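Local coordinates for protein thiamine phosphate pyrophosphorylase (Bacteroides thetaiotaomicron VPI-5482, PDB 3CEU) that probably catalyses thiamine phosphate formation (thiamine-phosphate diphosphorylase activity) in thiamine diphosphate biosynthesis, on a closed eight-stranded barrel of the TIM type, at residues L3-T8 with G173-K178; F23-D28 with A189-F194; E61-K66 with I74-R79; G89-S94 with H106-V111. All blocks are in the same frame, centred on the assembly; numbering follows the deposited sequence.

Contact 1: residues L3-T8 with G173-K178; sequences LIVVTT and GDLWNK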
loop_
_atom_site.group_PDB
_atom_site.type_symbol
_atom_site.label_atom_id
_atom_site.label_comp_id
_atom_site.label_asym_id
_atom_site.label_seq_id
_atom_site.Cartn_x
_atom_site.Cartn_y
_atom_site.Cartn_z
ATOM N N LEU A 3 -6.002 3.993 -3.476
ATOM C CA LEU A 3 -5.348 2.858 -4.110
ATOM C C LEU A 3 -3.876 2.887 -3.699
ATOM O O LEU A 3 -3.092 3.692 -4.203
ATOM C CB LEU A 3 -5.475 2.945 -5.636
ATOM C CG LEU A 3 -4.857 1.778 -6.414
ATOM C CD1 LEU A 3 -5.439 0.467 -5.893
ATOM C CD2 LEU A 3 -5.116 1.933 -7.903
ATOM N N ILE A 4 -3.514 2.006 -2.773
ATOM C CA ILE A 4 -2.152 1.926 -2.259
ATOM C C ILE A 4 -1.357 0.838 -2.962
ATOM O O ILE A 4 -1.858 -0.272 -3.183
ATOM C CB ILE A 4 -2.154 1.629 -0.742
ATOM C CG1 ILE A 4 -2.997 2.682 -0.010
ATOM C CG2 ILE A 4 -0.736 1.620 -0.207
ATOM C CD1 ILE A 4 -3.355 2.304 1.415
ATOM N N VAL A 5 -0.116 1.168 -3.313
ATOM C CA VAL A 5 0.786 0.235 -3.988
ATOM C C VAL A 5 1.981 -0.106 -3.099
ATOM O O VAL A 5 2.607 0.787 -2.532
ATOM C CB VAL A 5 1.357 0.835 -5.311
ATOM C CG1 VAL A 5 2.450 -0.083 -5.867
ATOM C CG2 VAL A 5 0.244 1.012 -6.344
ATOM N N VAL A 6 2.293 -1.393 -2.967
ATOM C CA VAL A 6 3.456 -1.789 -2.185
ATOM C C VAL A 6 4.559 -2.129 -3.189
ATOM O O VAL A 6 4.291 -2.756 -4.223
ATOM C CB VAL A 6 3.199 -3.043 -1.303
ATOM C CG1 VAL A 6 4.438 -3.337 -0.466
ATOM C CG2 VAL A 6 1.998 -2.836 -0.400
ATOM N N THR A 7 5.784 -1.690 -2.899
ATOM C CA THR A 7 6.927 -1.969 -3.768
ATOM C C THR A 7 7.188 -3.466 -3.756
ATOM O O THR A 7 6.497 -4.228 -3.086
ATOM C CB THR A 7 8.243 -1.338 -3.260
ATOM O OG1 THR A 7 8.586 -1.936 -2.004
ATOM C CG2 THR A 7 8.124 0.165 -3.101
ATOM N N THR A 8 8.208 -3.869 -4.500
ATOM C CA THR A 8 8.640 -5.260 -4.560
ATOM C C THR A 8 9.637 -5.447 -3.411
ATOM O O THR A 8 10.297 -4.489 -2.997
ATOM C CB THR A 8 9.365 -5.549 -5.878
ATOM O OG1 THR A 8 10.208 -4.439 -6.205
ATOM C CG2 THR A 8 8.372 -5.775 -6.997
ATOM N N GLY A 173 1.520 -7.620 -6.266
ATOM C CA GLY A 173 1.733 -8.513 -7.395
ATOM C C GLY A 173 0.989 -8.191 -8.686
ATOM O O GLY A 173 1.594 -8.089 -9.760
ATOM N N ASP A 174 -0.327 -8.031 -8.596
ATOM C CA ASP A 174 -1.119 -7.748 -9.787
ATOM C C ASP A 174 -0.595 -6.557 -10.572
ATOM O O ASP A 174 -0.951 -6.363 -11.741
ATOM C CB ASP A 174 -2.570 -7.483 -9.425
ATOM C CG ASP A 174 -3.389 -7.101 -10.633
ATOM O OD1 ASP A 174 -3.476 -7.927 -11.570
ATOM O OD2 ASP A 174 -3.932 -5.977 -10.657
ATOM N N LEU A 175 0.253 -5.762 -9.925
ATOM C CA LEU A 175 0.807 -4.593 -10.574
ATOM C C LEU A 175 2.245 -4.796 -11.069
ATOM O O LEU A 175 2.506 -4.712 -12.276
ATOM C CB LEU A 175 0.709 -3.391 -9.629
ATOM C CG LEU A 175 1.032 -2.027 -10.227
ATOM C CD1 LEU A 175 0.368 -0.934 -9.410
ATOM C CD2 LEU A 175 2.536 -1.851 -10.257
ATOM N N TRP A 176 3.170 -5.079 -10.154
ATOM C CA TRP A 176 4.570 -5.271 -10.525
ATOM C C TRP A 176 4.835 -6.497 -11.416
ATOM O O TRP A 176 5.764 -6.492 -12.228
ATOM C CB TRP A 176 5.444 -5.333 -9.265
ATOM C CG TRP A 176 5.354 -4.095 -8.431
ATOM C CD1 TRP A 176 4.671 -3.945 -7.261
ATOM C CD2 TRP A 176 5.915 -2.813 -8.734
ATOM N NE1 TRP A 176 4.767 -2.644 -6.816
ATOM C CE2 TRP A 176 5.525 -1.927 -7.704
ATOM C CE3 TRP A 176 6.705 -2.321 -9.786
ATOM C CZ2 TRP A 176 5.900 -0.581 -7.687
ATOM C CZ3 TRP A 176 7.077 -0.977 -9.770
ATOM C CH2 TRP A 176 6.673 -0.127 -8.728
ATOM N N ASN A 177 4.024 -7.538 -11.269
ATOM C CA ASN A 177 4.177 -8.736 -12.080
ATOM C C ASN A 177 3.984 -8.414 -13.566
ATOM O O ASN A 177 4.264 -9.251 -14.437
ATOM C CB ASN A 177 3.162 -9.802 -11.639
ATOM C CG ASN A 177 3.450 -10.347 -10.230
ATOM O OD1 ASN A 177 2.595 -10.983 -9.602
ATOM N ND2 ASN A 177 4.665 -10.103 -9.739
ATOM N N LYS A 178 3.514 -7.201 -13.853
ATOM C CA LYS A 178 3.273 -6.759 -15.228
ATOM C C LYS A 178 4.551 -6.259 -15.873
ATOM O O LYS A 178 4.534 -5.722 -16.975
ATOM C CB LYS A 178 2.219 -5.642 -15.252
ATOM C CG LYS A 178 1.094 -5.867 -16.253
ATOM C CD LYS A 178 0.392 -7.192 -16.002
ATOM C CE LYS A 178 -0.500 -7.155 -14.766
ATOM N NZ LYS A 178 -1.763 -6.402 -15.018
#
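The end of strand 2-6 runs past the short helix 173-176, with the CA atoms of Val5 and Leu175 8.2 Å apart and those of Thr8 and Trp176 7.2 Å apart. Trp176 carries most of the contact. Its NE1 gives a hydrogen bond to Val6 O at 2.6 Å. The bond is short but bent, 136° at the hydrogen, and the oxygen lies somewhat out of the indole plane. It helps fix the rotation of the ring where the strand gives way to loop, and Leu175 CD2 covers one face. Val5 CG1 comes obliquely to the same side chain, 3.9 Å from Trp176 CZ2. Its other methyl, CG2, meets Leu175 CD1 at 3.6 Å. Val5 CG1 stands anti to the backbone N (chi1 171°), which splits the two methyls between the two helix residues. Thr8 CG2 packs against Trp176 CB at 3.7 Å, while Thr8 OG1 bonds to Thr10 O. Ile18 and Leu22 of helix 15-24 also touch the indole. The contact lies where a TIM barrel closes: the first strand packs on the short extra helix that directly follows the eighth strand, 168-171.

Contact 2: residues F23-D28 with A189-F194; sequences FEEGLD and AVIEHF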
loop_
_atom_site.group_PDB
_atom_site.type_symbol
_atom_site.label_atom_id
_atom_site.label_comp_id
_atom_site.label_asym_id
_atom_site.label_seq_id
_atom_site.Cartn_x
_atom_site.Cartn_y
_atom_site.Cartn_z
ATOM N N PHE A 23 3.481 7.964 -9.477
ATOM C CA PHE A 23 3.062 9.118 -8.692
ATOM C C PHE A 23 2.439 10.136 -9.655
ATOM O O PHE A 23 1.346 10.647 -9.411
ATOM C CB PHE A 23 4.247 9.735 -7.937
ATOM C CG PHE A 23 4.535 9.068 -6.614
ATOM C CD1 PHE A 23 3.538 8.949 -5.650
ATOM C CD2 PHE A 23 5.801 8.579 -6.321
ATOM C CE1 PHE A 23 3.798 8.357 -4.418
ATOM C CE2 PHE A 23 6.071 7.983 -5.088
ATOM C CZ PHE A 23 5.066 7.874 -4.138
ATOM N N GLU A 24 3.126 10.398 -10.763
ATOM C CA GLU A 24 2.647 11.334 -11.776
ATOM C C GLU A 24 1.226 11.011 -12.264
ATOM O O GLU A 24 0.515 11.895 -12.745
ATOM C CB GLU A 24 3.623 11.356 -12.960
ATOM C CG GLU A 24 4.911 12.139 -12.682
ATOM C CD GLU A 24 5.976 11.940 -13.749
ATOM O OE1 GLU A 24 5.631 11.966 -14.955
ATOM O OE2 GLU A 24 7.165 11.771 -13.383
ATOM N N GLU A 25 0.816 9.748 -12.138
ATOM C CA GLU A 25 -0.518 9.332 -12.556
ATOM C C GLU A 25 -1.489 9.316 -11.377
ATOM O O GLU A 25 -2.549 8.681 -11.428
ATOM C CB GLU A 25 -0.472 7.954 -13.216
ATOM C CG GLU A 25 0.341 7.912 -14.502
ATOM C CD GLU A 25 -0.219 8.825 -15.593
ATOM O OE1 GLU A 25 0.479 9.029 -16.607
ATOM O OE2 GLU A 25 -1.357 9.327 -15.454
ATOM N N GLY A 26 -1.108 10.005 -10.306
ATOM C CA GLY A 26 -1.970 10.105 -9.141
ATOM C C GLY A 26 -1.908 9.025 -8.080
ATOM O O GLY A 26 -2.878 8.850 -7.344
ATOM N N LEU A 27 -0.805 8.294 -7.981
ATOM C CA LEU A 27 -0.713 7.268 -6.950
ATOM C C LEU A 27 -0.948 7.901 -5.565
ATOM O O LEU A 27 -0.221 8.800 -5.154
ATOM C CB LEU A 27 0.665 6.618 -6.984
ATOM C CG LEU A 27 1.032 5.724 -5.790
ATOM C CD1 LEU A 27 0.055 4.549 -5.655
ATOM C CD2 LEU A 27 2.434 5.220 -6.008
ATOM N N ASP A 28 -1.964 7.439 -4.849
ATOM C CA ASP A 28 -2.247 7.992 -3.535
ATOM C C ASP A 28 -1.066 7.769 -2.590
ATOM O O ASP A 28 -0.386 8.721 -2.206
ATOM C CB ASP A 28 -3.509 7.355 -2.943
ATOM C CG ASP A 28 -4.773 7.694 -3.732
ATOM O OD1 ASP A 28 -5.195 8.881 -3.727
ATOM O OD2 ASP A 28 -5.356 6.770 -4.358
ATOM N N ALA A 189 2.987 -1.323 -19.741
ATOM C CA ALA A 189 1.974 -2.235 -19.207
ATOM C C ALA A 189 1.707 -1.986 -17.724
ATOM O O ALA A 189 0.576 -2.116 -17.256
ATOM C CB ALA A 189 2.404 -3.696 -19.420
ATOM N N VAL A 190 2.742 -1.638 -16.975
ATOM C CA VAL A 190 2.541 -1.376 -15.565
ATOM C C VAL A 190 1.777 -0.072 -15.386
ATOM O O VAL A 190 0.789 -0.029 -14.657
ATOM C CB VAL A 190 3.884 -1.323 -14.813
ATOM C CG1 VAL A 190 3.683 -0.759 -13.399
ATOM C CG2 VAL A 190 4.465 -2.731 -14.721
ATOM N N ILE A 191 2.214 0.984 -16.062
ATOM C CA ILE A 191 1.537 2.267 -15.938
ATOM C C ILE A 191 0.114 2.211 -16.482
ATOM O O ILE A 191 -0.803 2.769 -15.885
ATOM C CB ILE A 191 2.297 3.390 -16.674
ATOM C CG1 ILE A 191 3.791 3.329 -16.335
ATOM C CG2 ILE A 191 1.723 4.762 -16.279
ATOM C CD1 ILE A 191 4.079 3.360 -14.843
ATOM N N GLU A 192 -0.081 1.535 -17.608
ATOM C CA GLU A 192 -1.413 1.442 -18.177
ATOM C C GLU A 192 -2.339 0.659 -17.264
ATOM O O GLU A 192 -3.513 1.005 -17.099
ATOM C CB GLU A 192 -1.360 0.803 -19.573
ATOM C CG GLU A 192 -0.526 1.609 -20.560
ATOM C CD GLU A 192 -0.579 1.063 -21.973
ATOM O OE1 GLU A 192 -1.553 1.353 -22.695
ATOM O OE2 GLU A 192 0.356 0.336 -22.368
ATOM N N HIS A 193 -1.810 -0.391 -16.653
ATOM C CA HIS A 193 -2.621 -1.215 -15.761
ATOM C C HIS A 193 -2.955 -0.463 -14.465
ATOM O O HIS A 193 -4.000 -0.708 -13.856
ATOM C CB HIS A 193 -1.891 -2.516 -15.448
ATOM C CG HIS A 193 -2.701 -3.481 -14.646
ATOM N ND1 HIS A 193 -3.835 -4.088 -15.142
ATOM C CD2 HIS A 193 -2.570 -3.899 -13.367
ATOM C CE1 HIS A 193 -4.372 -4.837 -14.194
ATOM N NE2 HIS A 193 -3.626 -4.738 -13.110
ATOM N N PHE A 194 -2.081 0.457 -14.050
ATOM C CA PHE A 194 -2.327 1.240 -12.835
ATOM C C PHE A 194 -3.492 2.202 -13.077
ATOM O O PHE A 194 -4.395 2.319 -12.246
ATOM C CB PHE A 194 -1.081 2.036 -12.425
ATOM C CG PHE A 194 -1.345 3.057 -11.341
ATOM C CD1 PHE A 194 -1.484 4.405 -11.655
ATOM C CD2 PHE A 194 -1.519 2.661 -10.018
ATOM C CE1 PHE A 194 -1.802 5.350 -10.662
ATOM C CE2 PHE A 194 -1.838 3.595 -9.015
ATOM C CZ PHE A 194 -1.981 4.938 -9.338
#
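Gly26 N bonds to Phe23 O at 2.7 Å, and the carbonyl carbon of Gly26 lies at the edge of the Phe194 ring. The bond belongs to a Schellman motif, completed by Leu27 N on Leu22 O, that ends helix 15-24. Gly26 is its C-prime residue, with positive phi. Phe194, from helix 188-201, packs its ring edge against the turn that follows. Its CG is anti to the backbone N (chi1 169°), which carries the ring out from the helix toward this turn. Glu25 O lies in the ring plane at the edge, 3.5 Å from Phe194 CE1. The same oxygen takes a weak hydrogen bond from Lys198 NZ. The Leu27 and Phe194 side chains cross at about a right angle; Leu27 CA is 3.6 Å from Phe194 CZ, and Leu27 CD1 4.0 Å from Phe194 CE2. Beside the ring, Glu25 CG touches Ile191 CG2 at 3.9 Å. The glutamate chain bends at chi2, and its OE1 has a long, weak ion pair with Lys195. Leu22 and Leu3 add further apolar cover to Phe194. This is outer-layer packing of a TIM barrel: the first helix, at its Schellman C-cap, meets the last one.

Contact 3: residues E61-K66 with I74-R79; sequences EHFYLK and IHLNAR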
loop_
_atom_site.group_PDB
_atom_site.type_symbol
_atom_site.label_atom_id
_atom_site.label_comp_id
_atom_site.label_asym_id
_atom_site.label_seq_id
_atom_site.Cartn_x
_atom_site.Cartn_y
_atom_site.Cartn_z
ATOM N N GLU A 61 10.866 -0.421 6.645
ATOM C CA GLU A 61 12.184 -0.685 7.198
ATOM C C GLU A 61 12.917 0.608 7.485
ATOM O O GLU A 61 12.504 1.671 7.030
ATOM C CB GLU A 61 12.996 -1.558 6.226
ATOM C CG GLU A 61 12.581 -3.047 6.190
ATOM C CD GLU A 61 11.330 -3.330 5.360
ATOM O OE1 GLU A 61 10.677 -4.375 5.604
ATOM O OE2 GLU A 61 11.015 -2.524 4.459
ATOM N N HIS A 62 13.994 0.523 8.257
ATOM C CA HIS A 62 14.791 1.705 8.568
ATOM C C HIS A 62 13.904 2.920 8.759
ATOM O O HIS A 62 13.854 3.826 7.916
ATOM C CB HIS A 62 15.781 1.948 7.440
ATOM C CG HIS A 62 16.594 0.741 7.107
ATOM N ND1 HIS A 62 17.336 0.062 8.052
ATOM C CD2 HIS A 62 16.765 0.071 5.942
ATOM C CE1 HIS A 62 17.927 -0.973 7.483
ATOM N NE2 HIS A 62 17.597 -0.990 6.203
ATOM N N PHE A 63 13.209 2.921 9.883
ATOM C CA PHE A 63 12.295 3.989 10.227
ATOM C C PHE A 63 12.965 5.359 10.307
ATOM O O PHE A 63 12.298 6.383 10.187
ATOM C CB PHE A 63 11.589 3.637 11.545
ATOM C CG PHE A 63 10.635 2.461 11.439
ATOM C CD1 PHE A 63 10.278 1.737 12.573
ATOM C CD2 PHE A 63 10.062 2.108 10.220
ATOM C CE1 PHE A 63 9.358 0.692 12.503
ATOM C CE2 PHE A 63 9.137 1.060 10.137
ATOM C CZ PHE A 63 8.786 0.348 11.284
ATOM N N TYR A 64 14.282 5.392 10.476
ATOM C CA TYR A 64 14.956 6.679 10.566
ATOM C C TYR A 64 14.816 7.441 9.243
ATOM O O TYR A 64 14.927 8.666 9.210
ATOM C CB TYR A 64 16.435 6.496 10.892
ATOM C CG TYR A 64 17.292 6.226 9.678
ATOM C CD1 TYR A 64 17.378 4.945 9.124
ATOM C CD2 TYR A 64 17.999 7.258 9.065
ATOM C CE1 TYR A 64 18.147 4.706 7.985
ATOM C CE2 TYR A 64 18.766 7.028 7.936
ATOM C CZ TYR A 64 18.835 5.756 7.404
ATOM O OH TYR A 64 19.594 5.549 6.284
ATOM N N LEU A 65 14.580 6.712 8.151
ATOM C CA LEU A 65 14.417 7.331 6.839
ATOM C C LEU A 65 13.181 8.215 6.798
ATOM O O LEU A 65 13.064 9.098 5.941
ATOM C CB LEU A 65 14.286 6.265 5.754
ATOM C CG LEU A 65 15.521 5.397 5.518
ATOM C CD1 LEU A 65 15.152 4.244 4.596
ATOM C CD2 LEU A 65 16.645 6.234 4.928
ATOM N N LYS A 66 12.258 7.979 7.726
ATOM C CA LYS A 66 11.025 8.751 7.780
ATOM C C LYS A 66 11.294 10.253 7.871
ATOM O O LYS A 66 10.743 11.025 7.088
ATOM C CB LYS A 66 10.174 8.287 8.966
ATOM C CG LYS A 66 8.736 8.794 8.953
ATOM C CD LYS A 66 8.601 10.217 9.483
ATOM C CE LYS A 66 7.123 10.598 9.636
ATOM N NZ LYS A 66 6.926 12.006 10.101
ATOM N N ILE A 74 5.503 5.496 8.989
ATOM C CA ILE A 74 6.011 4.140 9.049
ATOM C C ILE A 74 4.911 3.088 9.201
ATOM O O ILE A 74 3.794 3.383 9.654
ATOM C CB ILE A 74 6.973 3.985 10.226
ATOM C CG1 ILE A 74 6.210 4.186 11.536
ATOM C CG2 ILE A 74 8.096 5.004 10.112
ATOM C CD1 ILE A 74 6.992 3.847 12.777
ATOM N N HIS A 75 5.237 1.855 8.822
ATOM C CA HIS A 75 4.298 0.740 8.922
ATOM C C HIS A 75 4.954 -0.317 9.783
ATOM O O HIS A 75 5.894 -0.972 9.350
ATOM C CB HIS A 75 4.007 0.146 7.546
ATOM C CG HIS A 75 2.823 -0.760 7.528
ATOM N ND1 HIS A 75 1.532 -0.294 7.632
ATOM C CD2 HIS A 75 2.730 -2.108 7.411
ATOM C CE1 HIS A 75 0.694 -1.309 7.575
ATOM N NE2 HIS A 75 1.391 -2.422 7.441
ATOM N N LEU A 76 4.468 -0.485 11.002
ATOM C CA LEU A 76 5.050 -1.474 11.897
ATOM C C LEU A 76 4.843 -2.881 11.350
ATOM O O LEU A 76 3.808 -3.181 10.766
ATOM C CB LEU A 76 4.424 -1.349 13.285
ATOM C CG LEU A 76 4.429 0.076 13.816
ATOM C CD1 LEU A 76 3.737 0.121 15.173
ATOM C CD2 LEU A 76 5.853 0.587 13.919
ATOM N N ASN A 77 5.837 -3.742 11.534
ATOM C CA ASN A 77 5.726 -5.106 11.042
ATOM C C ASN A 77 6.621 -6.054 11.824
ATOM O O ASN A 77 7.397 -5.625 12.674
ATOM C CB ASN A 77 6.052 -5.147 9.546
ATOM C CG ASN A 77 7.485 -4.771 9.250
ATOM O OD1 ASN A 77 8.404 -5.573 9.439
ATOM N ND2 ASN A 77 7.689 -3.544 8.792
ATOM N N ALA A 78 6.501 -7.345 11.537
ATOM C CA ALA A 78 7.266 -8.368 12.239
ATOM C C ALA A 78 8.734 -8.018 12.442
ATOM O O ALA A 78 9.245 -8.093 13.563
ATOM C CB ALA A 78 7.145 -9.698 11.510
ATOM N N ARG A 79 9.410 -7.627 11.372
ATOM C CA ARG A 79 10.824 -7.298 11.470
ATOM C C ARG A 79 11.062 -5.956 12.163
ATOM O O ARG A 79 12.102 -5.753 12.793
ATOM C CB ARG A 79 11.454 -7.337 10.071
ATOM C CG ARG A 79 11.443 -8.750 9.454
ATOM C CD ARG A 79 11.649 -8.729 7.945
ATOM N NE ARG A 79 10.635 -7.894 7.305
ATOM C CZ ARG A 79 9.329 -8.142 7.351
ATOM N NH1 ARG A 79 8.872 -9.210 8.001
ATOM N NH2 ARG A 79 8.471 -7.311 6.770
#
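Ile74 lies over one face of the Phe63 ring. Its CD1 sits 3.9 Å from the ring centroid, 11° off the normal, in a CH-pi contact. CG1 lies between the backbone N and carbonyl carbon (chi1 65°), which puts CD1 over the ring centre. Ile74 CG2 reaches Phe63 CD2 at 3.5 Å, and the start of the Lys66 chain lies against it. His75 O stands at the edge of the ring, near its plane, 3.7 Å from Phe63 CZ. Phe63 belongs to the type I turn from His62 to Leu65 that leads into helix 65-68. The ring thus packs the connection of a beta-alpha-beta unit onto its second strand, 73-75, in the TIM barrel. Leu76 adds CD2 at 3.8 Å from Phe63 CE1, and the two side chains cross at about a right angle. Asn77 turns its ND2 back to His75 O (3.2 Å), in the plane of the His75 carbonyl, and also bonds to His60 O. Arg79 ends the segment with a long salt bridge from NH2 to Glu61 OE1, 3.9 Å. The oxygen lies in plane at the guanidinium edge, with the carboxylate and guanidinium planes 31° apart. Glu61 OE2 is held by Lys34 N.

Contact 4: residues G89-S94 with H106-V111; sequences GHVSCS and HFYDYV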
loop_
_atom_site.group_PDB
_atom_site.type_symbol
_atom_site.label_atom_id
_atom_site.label_comp_id
_atom_site.label_asym_id
_atom_site.label_seq_id
_atom_site.Cartn_x
_atom_site.Cartn_y
_atom_site.Cartn_z
ATOM N N GLY A 89 4.456 10.989 13.880
ATOM C CA GLY A 89 4.072 10.983 12.486
ATOM C C GLY A 89 3.082 9.882 12.171
ATOM O O GLY A 89 2.550 9.230 13.067
ATOM N N HIS A 90 2.841 9.677 10.882
ATOM C CA HIS A 90 1.905 8.664 10.419
ATOM C C HIS A 90 2.406 7.256 10.734
ATOM O O HIS A 90 3.506 6.866 10.340
ATOM C CB HIS A 90 1.687 8.830 8.910
ATOM C CG HIS A 90 0.603 7.963 8.352
ATOM N ND1 HIS A 90 0.757 6.607 8.156
ATOM C CD2 HIS A 90 -0.663 8.257 7.970
ATOM C CE1 HIS A 90 -0.367 6.103 7.679
ATOM N NE2 HIS A 90 -1.245 7.082 7.557
ATOM N N VAL A 91 1.603 6.499 11.461
ATOM C CA VAL A 91 1.979 5.142 11.794
ATOM C C VAL A 91 0.846 4.254 11.321
ATOM O O VAL A 91 -0.310 4.671 11.335
ATOM C CB VAL A 91 2.177 4.971 13.313
ATOM C CG1 VAL A 91 0.878 5.274 14.034
ATOM C CG2 VAL A 91 2.655 3.563 13.624
ATOM N N SER A 92 1.181 3.041 10.892
ATOM C CA SER A 92 0.184 2.089 10.406
ATOM C C SER A 92 0.691 0.676 10.616
ATOM O O SER A 92 1.889 0.470 10.804
ATOM C CB SER A 92 -0.071 2.304 8.917
ATOM O OG SER A 92 1.090 1.985 8.173
ATOM N N CYS A 93 -0.223 -0.295 10.562
ATOM C CA CYS A 93 0.126 -1.711 10.740
ATOM C C CYS A 93 -0.891 -2.621 10.063
ATOM O O CYS A 93 -1.922 -2.170 9.576
ATOM C CB CYS A 93 0.163 -2.072 12.225
ATOM S SG CYS A 93 -1.473 -2.226 12.958
ATOM N N SER A 94 -0.599 -3.914 10.062
ATOM C CA SER A 94 -1.475 -4.897 9.452
ATOM C C SER A 94 -2.259 -5.701 10.482
ATOM O O SER A 94 -1.760 -6.010 11.572
ATOM C CB SER A 94 -0.658 -5.861 8.587
ATOM O OG SER A 94 -0.011 -5.184 7.529
ATOM N N HIS A 106 -8.187 2.180 15.766
ATOM C CA HIS A 106 -8.190 3.528 16.334
ATOM C C HIS A 106 -6.861 3.957 16.929
ATOM O O HIS A 106 -6.706 5.093 17.373
ATOM C CB HIS A 106 -9.300 3.659 17.376
ATOM C CG HIS A 106 -10.672 3.638 16.784
ATOM N ND1 HIS A 106 -11.816 3.496 17.546
ATOM C CD2 HIS A 106 -11.090 3.732 15.500
ATOM C CE1 HIS A 106 -12.872 3.501 16.756
ATOM N NE2 HIS A 106 -12.460 3.644 15.507
ATOM N N PHE A 107 -5.897 3.046 16.921
ATOM C CA PHE A 107 -4.576 3.327 17.451
ATOM C C PHE A 107 -3.578 3.573 16.329
ATOM O O PHE A 107 -2.373 3.685 16.560
ATOM C CB PHE A 107 -4.134 2.164 18.328
ATOM C CG PHE A 107 -5.013 1.958 19.516
ATOM C CD1 PHE A 107 -5.049 2.903 20.535
ATOM C CD2 PHE A 107 -5.850 0.849 19.601
ATOM C CE1 PHE A 107 -5.905 2.746 21.622
ATOM C CE2 PHE A 107 -6.711 0.686 20.684
ATOM C CZ PHE A 107 -6.736 1.639 21.694
ATOM N N TYR A 108 -4.093 3.656 15.108
ATOM C CA TYR A 108 -3.259 3.895 13.942
ATOM C C TYR A 108 -3.983 4.844 13.009
ATOM O O TYR A 108 -5.193 5.039 13.131
ATOM C CB TYR A 108 -2.982 2.577 13.218
ATOM C CG TYR A 108 -2.138 1.614 14.025
ATOM C CD1 TYR A 108 -0.746 1.722 14.047
ATOM C CD2 TYR A 108 -2.734 0.628 14.808
ATOM C CE1 TYR A 108 0.028 0.874 14.833
ATOM C CE2 TYR A 108 -1.968 -0.222 15.600
ATOM C CZ TYR A 108 -0.587 -0.091 15.605
ATOM O OH TYR A 108 0.172 -0.925 16.383
ATOM N N ASP A 109 -3.244 5.442 12.086
ATOM C CA ASP A 109 -3.843 6.348 11.120
ATOM C C ASP A 109 -4.725 5.524 10.201
ATOM O O ASP A 109 -5.749 6.001 9.705
ATOM C CB ASP A 109 -2.745 7.066 10.356
ATOM C CG ASP A 109 -2.008 8.049 11.228
ATOM O OD1 ASP A 109 -2.586 9.113 11.532
ATOM O OD2 ASP A 109 -0.869 7.753 11.640
ATOM N N TYR A 110 -4.307 4.280 9.990
ATOM C CA TYR A 110 -5.045 3.300 9.204
ATOM C C TYR A 110 -4.335 1.984 9.314
ATOM O O TYR A 110 -3.155 1.941 9.644
ATOM C CB TYR A 110 -5.194 3.691 7.725
ATOM C CG TYR A 110 -3.942 3.829 6.873
ATOM C CD1 TYR A 110 -3.079 2.754 6.643
ATOM C CD2 TYR A 110 -3.684 5.019 6.200
ATOM C CE1 TYR A 110 -1.997 2.871 5.755
ATOM C CE2 TYR A 110 -2.618 5.139 5.318
ATOM C CZ TYR A 110 -1.779 4.068 5.097
ATOM O OH TYR A 110 -0.734 4.224 4.206
ATOM N N VAL A 111 -5.061 0.904 9.069
ATOM C CA VAL A 111 -4.474 -0.419 9.136
ATOM C C VAL A 111 -4.824 -1.205 7.886
ATOM O O VAL A 111 -5.790 -0.889 7.185
ATOM C CB VAL A 111 -4.994 -1.215 10.359
ATOM C CG1 VAL A 111 -4.782 -0.420 11.642
ATOM C CG2 VAL A 111 -6.458 -1.557 10.174
#
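The His90 ring has Asp109 CB over one face and the Tyr110 ring at its edge. Asp109 CB lies 3.5 Å from the His90 centroid, offset toward NE2, in a CH-pi contact. The carboxylate plane of Asp109 is stacked almost flat on the imidazole, 17° from parallel. The edge of His90 points at the face of Tyr110 in an offset edge-to-face pair, centroids 4.6 Å apart. Tyr108 carries Cys93 SG over one face, 3.5 Å from the centroid, and has Val91 CG2 in plane at its edge. SG stands between the backbone N and the carbonyl carbon (chi1 75°), which sets it above the ring. Beside these rings, Asp109 grips Val91 twice. Val91 N bonds to Asp109 OD2 at 2.8 Å, nearly along the C-O axis. Asp109 N bonds to Val91 O at 3.1 Å and is almost straight, 161° at the hydrogen. Val111 CA makes a CA-H...O contact with Cys93 O. Tyr110 OH bonds to His31 across the barrel interior. The carboxylate thus serves as acceptor for Val91 N, as a backbone carbonyl would in a parallel pair. Asp109 OD2, 4.0 Å from His90 ND1 and not bonded to it, would probably favour a protonated imidazole.

From the N terminus, strand 2-6 opens contact 1, and the end of helix 15-24 then opens contact 2. Contact 3 follows and closes over a short helix, within one beta-alpha-beta unit. Contact 4 does the same in the unit of strands 90-95 and 110-113. Both lie within the long loops of contacts 1 and 2, which close only at residues 173-178 and 189-194. Those two cross, since their segments alternate along the chain. They also touch, through Asp174 to His193 and Leu3 to Asp28, and tie the start of the barrel to its end. Contacts 3 and 4 meet across neighbouring strands 73-75 and 90-95, about 12 Å between centres. Contact 4 lies across the chain's centre from contact 1.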